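Uncharacterized protein (PDB 3BL4) is of unknown function but probably belongs to the STAS-related proteins, and forms a two-chain assembly. Local coordinates at residues V72-L84 / N96-T108. Residues are numbered along the deposited sequence; the frame is centred on the assembly and turned at random.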
# COMPACT_ATOMS: atom_id res chain seq x y z
N VAL A 72 -11.59 -8.62 4.05
CA VAL A 72 -11.61 -7.31 3.38
C VAL A 72 -10.91 -7.28 2.01
O VAL A 72 -11.29 -6.47 1.16
CB VAL A 72 -11.04 -6.15 4.27
CG1 VAL A 72 -11.67 -6.15 5.67
CG2 VAL A 72 -9.53 -6.21 4.35
N PHE A 73 -9.91 -8.14 1.78
CA PHE A 73 -9.09 -8.07 0.56
C PHE A 73 -9.31 -9.20 -0.46
O PHE A 73 -8.61 -9.25 -1.48
CB PHE A 73 -7.59 -8.03 0.90
CG PHE A 73 -7.15 -6.77 1.60
CD1 PHE A 73 -7.11 -5.56 0.94
CD2 PHE A 73 -6.70 -6.81 2.92
CE1 PHE A 73 -6.68 -4.41 1.58
CE2 PHE A 73 -6.26 -5.66 3.55
CZ PHE A 73 -6.25 -4.46 2.88
N GLY A 74 -10.26 -10.09 -0.23
CA GLY A 74 -10.55 -11.18 -1.20
C GLY A 74 -11.47 -10.80 -2.35
O GLY A 74 -11.87 -11.65 -3.13
N ARG A 75 -11.77 -9.51 -2.48
CA ARG A 75 -12.77 -9.00 -3.43
C ARG A 75 -12.34 -9.21 -4.89
O ARG A 75 -11.15 -9.15 -5.22
CB ARG A 75 -13.05 -7.51 -3.17
CG ARG A 75 -12.96 -7.09 -1.68
CD ARG A 75 -14.12 -6.21 -1.25
NE ARG A 75 -14.09 -4.87 -1.85
CZ ARG A 75 -15.16 -4.09 -2.02
NH1 ARG A 75 -16.38 -4.50 -1.66
NH2 ARG A 75 -15.02 -2.89 -2.57
N PRO A 76 -13.32 -9.43 -5.78
CA PRO A 76 -12.99 -9.74 -7.18
C PRO A 76 -12.39 -8.54 -7.90
O PRO A 76 -12.74 -7.40 -7.60
CB PRO A 76 -14.34 -10.10 -7.79
CG PRO A 76 -15.34 -9.35 -6.96
CD PRO A 76 -14.78 -9.35 -5.56
N CYS A 77 -11.49 -8.80 -8.83
CA CYS A 77 -10.88 -7.75 -9.62
C CYS A 77 -10.98 -8.16 -11.07
O CYS A 77 -10.41 -9.17 -11.46
CB CYS A 77 -9.42 -7.57 -9.20
SG CYS A 77 -8.39 -6.63 -10.37
N GLN A 78 -11.71 -7.38 -11.86
CA GLN A 78 -11.94 -7.71 -13.27
C GLN A 78 -10.79 -7.33 -14.21
O GLN A 78 -10.86 -7.61 -15.40
CB GLN A 78 -13.25 -7.07 -13.76
CG GLN A 78 -14.51 -7.69 -13.15
CD GLN A 78 -14.55 -9.18 -13.36
OE1 GLN A 78 -14.67 -9.66 -14.48
NE2 GLN A 78 -14.43 -9.93 -12.27
N ALA A 79 -9.75 -6.69 -13.68
CA ALA A 79 -8.57 -6.35 -14.45
C ALA A 79 -7.65 -7.57 -14.57
O ALA A 79 -7.37 -8.22 -13.58
CB ALA A 79 -7.84 -5.20 -13.79
N SER A 80 -7.18 -7.88 -15.77
CA SER A 80 -6.31 -9.05 -15.98
C SER A 80 -4.83 -8.73 -15.78
O SER A 80 -4.02 -9.62 -15.48
CB SER A 80 -6.52 -9.61 -17.39
OG SER A 80 -6.24 -8.60 -18.36
N ARG A 81 -4.46 -7.47 -15.98
CA ARG A 81 -3.15 -6.95 -15.60
C ARG A 81 -3.29 -5.44 -15.49
O ARG A 81 -4.20 -4.87 -16.08
CB ARG A 81 -2.07 -7.34 -16.61
CG ARG A 81 -2.38 -7.02 -18.05
CD ARG A 81 -1.67 -7.97 -19.04
NE ARG A 81 -0.23 -7.71 -19.17
CZ ARG A 81 0.75 -8.51 -18.73
NH1 ARG A 81 0.48 -9.64 -18.09
NH2 ARG A 81 2.02 -8.17 -18.95
N ILE A 82 -2.43 -4.79 -14.71
CA ILE A 82 -2.60 -3.33 -14.50
C ILE A 82 -1.31 -2.57 -14.72
O ILE A 82 -0.32 -2.87 -14.10
CB ILE A 82 -3.12 -3.01 -13.09
CG1 ILE A 82 -4.40 -3.80 -12.78
CG2 ILE A 82 -3.36 -1.51 -12.95
CD1 ILE A 82 -5.06 -3.43 -11.45
N ALA A 83 -1.32 -1.61 -15.65
CA ALA A 83 -0.18 -0.72 -15.86
C ALA A 83 -0.57 0.58 -15.22
O ALA A 83 -1.61 1.14 -15.54
CB ALA A 83 0.09 -0.51 -17.35
N LEU A 84 0.25 1.08 -14.30
CA LEU A 84 -0.04 2.34 -13.67
C LEU A 84 0.93 3.35 -14.24
O LEU A 84 2.13 3.19 -14.12
CB LEU A 84 0.05 2.22 -12.15
CG LEU A 84 -0.89 1.14 -11.61
CD1 LEU A 84 -0.16 -0.19 -11.46
CD2 LEU A 84 -1.55 1.52 -10.30
N ASN A 96 1.49 2.58 -5.58
CA ASN A 96 1.52 1.76 -4.36
C ASN A 96 0.31 1.97 -3.46
O ASN A 96 -0.19 1.03 -2.86
CB ASN A 96 2.80 2.02 -3.58
CG ASN A 96 4.04 1.53 -4.31
OD1 ASN A 96 3.94 0.76 -5.27
ND2 ASN A 96 5.21 1.99 -3.87
N PHE A 97 -0.17 3.21 -3.37
CA PHE A 97 -1.40 3.49 -2.66
C PHE A 97 -2.56 2.70 -3.27
O PHE A 97 -3.20 1.89 -2.59
CB PHE A 97 -1.70 4.99 -2.70
CG PHE A 97 -2.83 5.40 -1.83
CD1 PHE A 97 -2.64 5.61 -0.48
CD2 PHE A 97 -4.09 5.59 -2.36
CE1 PHE A 97 -3.70 5.99 0.33
CE2 PHE A 97 -5.16 5.95 -1.56
CZ PHE A 97 -4.96 6.15 -0.21
N PHE A 98 -2.81 2.92 -4.56
CA PHE A 98 -3.92 2.29 -5.28
C PHE A 98 -3.91 0.75 -5.11
O PHE A 98 -4.92 0.14 -4.79
CB PHE A 98 -3.82 2.68 -6.77
CG PHE A 98 -4.98 2.20 -7.62
CD1 PHE A 98 -6.12 2.97 -7.76
CD2 PHE A 98 -4.91 0.98 -8.30
CE1 PHE A 98 -7.18 2.53 -8.52
CE2 PHE A 98 -5.96 0.54 -9.06
CZ PHE A 98 -7.10 1.31 -9.18
N LEU A 99 -2.74 0.16 -5.33
CA LEU A 99 -2.56 -1.28 -5.29
C LEU A 99 -2.59 -1.82 -3.88
O LEU A 99 -2.95 -2.98 -3.66
CB LEU A 99 -1.23 -1.66 -5.95
CG LEU A 99 -1.09 -1.42 -7.47
CD1 LEU A 99 0.30 -1.87 -7.94
CD2 LEU A 99 -2.16 -2.14 -8.26
N GLY A 100 -2.16 -0.99 -2.93
CA GLY A 100 -2.26 -1.30 -1.52
C GLY A 100 -3.71 -1.41 -1.09
O GLY A 100 -4.08 -2.35 -0.39
N ILE A 101 -4.52 -0.45 -1.53
CA ILE A 101 -5.96 -0.45 -1.22
C ILE A 101 -6.68 -1.62 -1.87
O ILE A 101 -7.46 -2.31 -1.24
CB ILE A 101 -6.67 0.85 -1.68
CG1 ILE A 101 -6.04 2.10 -1.02
CG2 ILE A 101 -8.14 0.79 -1.35
CD1 ILE A 101 -5.81 1.96 0.43
N ASN A 102 -6.40 -1.86 -3.14
CA ASN A 102 -7.19 -2.77 -3.95
C ASN A 102 -6.72 -4.22 -4.05
O ASN A 102 -7.48 -5.09 -4.48
CB ASN A 102 -7.41 -2.13 -5.33
CG ASN A 102 -8.43 -1.00 -5.27
OD1 ASN A 102 -9.57 -1.21 -4.85
ND2 ASN A 102 -8.01 0.21 -5.63
N ALA A 103 -5.49 -4.50 -3.66
CA ALA A 103 -5.03 -5.86 -3.46
C ALA A 103 -5.42 -6.81 -4.59
O ALA A 103 -6.16 -7.76 -4.39
CB ALA A 103 -5.55 -6.39 -2.11
N VAL A 104 -4.90 -6.54 -5.78
CA VAL A 104 -5.23 -7.33 -6.98
C VAL A 104 -4.27 -8.51 -7.09
O VAL A 104 -3.15 -8.43 -6.61
CB VAL A 104 -5.13 -6.46 -8.26
CG1 VAL A 104 -6.06 -5.25 -8.17
CG2 VAL A 104 -3.68 -6.00 -8.49
N PRO A 105 -4.71 -9.62 -7.70
CA PRO A 105 -3.86 -10.80 -7.90
C PRO A 105 -3.07 -10.79 -9.22
O PRO A 105 -2.19 -11.61 -9.43
CB PRO A 105 -4.87 -11.93 -7.91
CG PRO A 105 -6.06 -11.34 -8.54
CD PRO A 105 -6.08 -9.88 -8.19
N CYS A 106 -3.41 -9.87 -10.11
CA CYS A 106 -2.86 -9.87 -11.45
C CYS A 106 -1.55 -9.14 -11.47
O CYS A 106 -1.21 -8.44 -10.52
CB CYS A 106 -3.83 -9.19 -12.41
SG CYS A 106 -4.29 -7.52 -11.93
N PRO A 107 -0.81 -9.30 -12.57
CA PRO A 107 0.38 -8.52 -12.79
C PRO A 107 0.13 -7.02 -12.77
O PRO A 107 -0.87 -6.54 -13.32
CB PRO A 107 0.84 -8.97 -14.19
CG PRO A 107 0.32 -10.31 -14.32
CD PRO A 107 -1.02 -10.26 -13.67
N THR A 108 1.04 -6.30 -12.13
CA THR A 108 0.97 -4.86 -12.07
C THR A 108 2.37 -4.33 -12.31
O THR A 108 3.35 -4.99 -11.99
CB THR A 108 0.48 -4.39 -10.70
OG1 THR A 108 1.43 -4.78 -9.71
CG2 THR A 108 -0.86 -5.00 -10.37
O HOH W 1 -10.52 -3.96 -0.95
O HOH W 2 -9.64 -6.72 -2.91
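F73, from helix 64-73, meets the C-terminal end of helix 92-102: its CD1 lies 3.5 Å from CB of A103, the first residue past the helix, with positive phi, while I101 O sits at the ring edge, close to its plane. F97 of the second subunit meets the same ring edge-to-face. Further on, C77 swings SG anti to its backbone N (chi1 164°), which carries the sulfur to 3.5 Å from V104 CG1. The chain then turns its corner at S80 and R81. Here NH1 of R81 lies 3.8 Å from P107 CG, but the guanidinium is held chiefly by W120, through a hydrogen bond from NH2 to the backbone oxygen and a cation-pi contact. I82 pairs in parallel with T108, the first residue of strand 108-111, its N donating to O of the preceding P107 (2.7 Å), in the carbonyl plane. The side chains of I82 and V104 cross at an angle, CD1 of I82 lying 3.9 Å from CG1 of V104, and I82 CG1 touches C106 SG. L84 divides its branches between helix side chains, CD1 meeting L99 CD1 and CD2 reaching F98 CD2 (3.9 Å). Strand 79-85, helix 92-102 and strand 108-111 thus form a beta-alpha-beta crossover, its parallel sheet continued by the second subunit, consistent with a STAS-like fold.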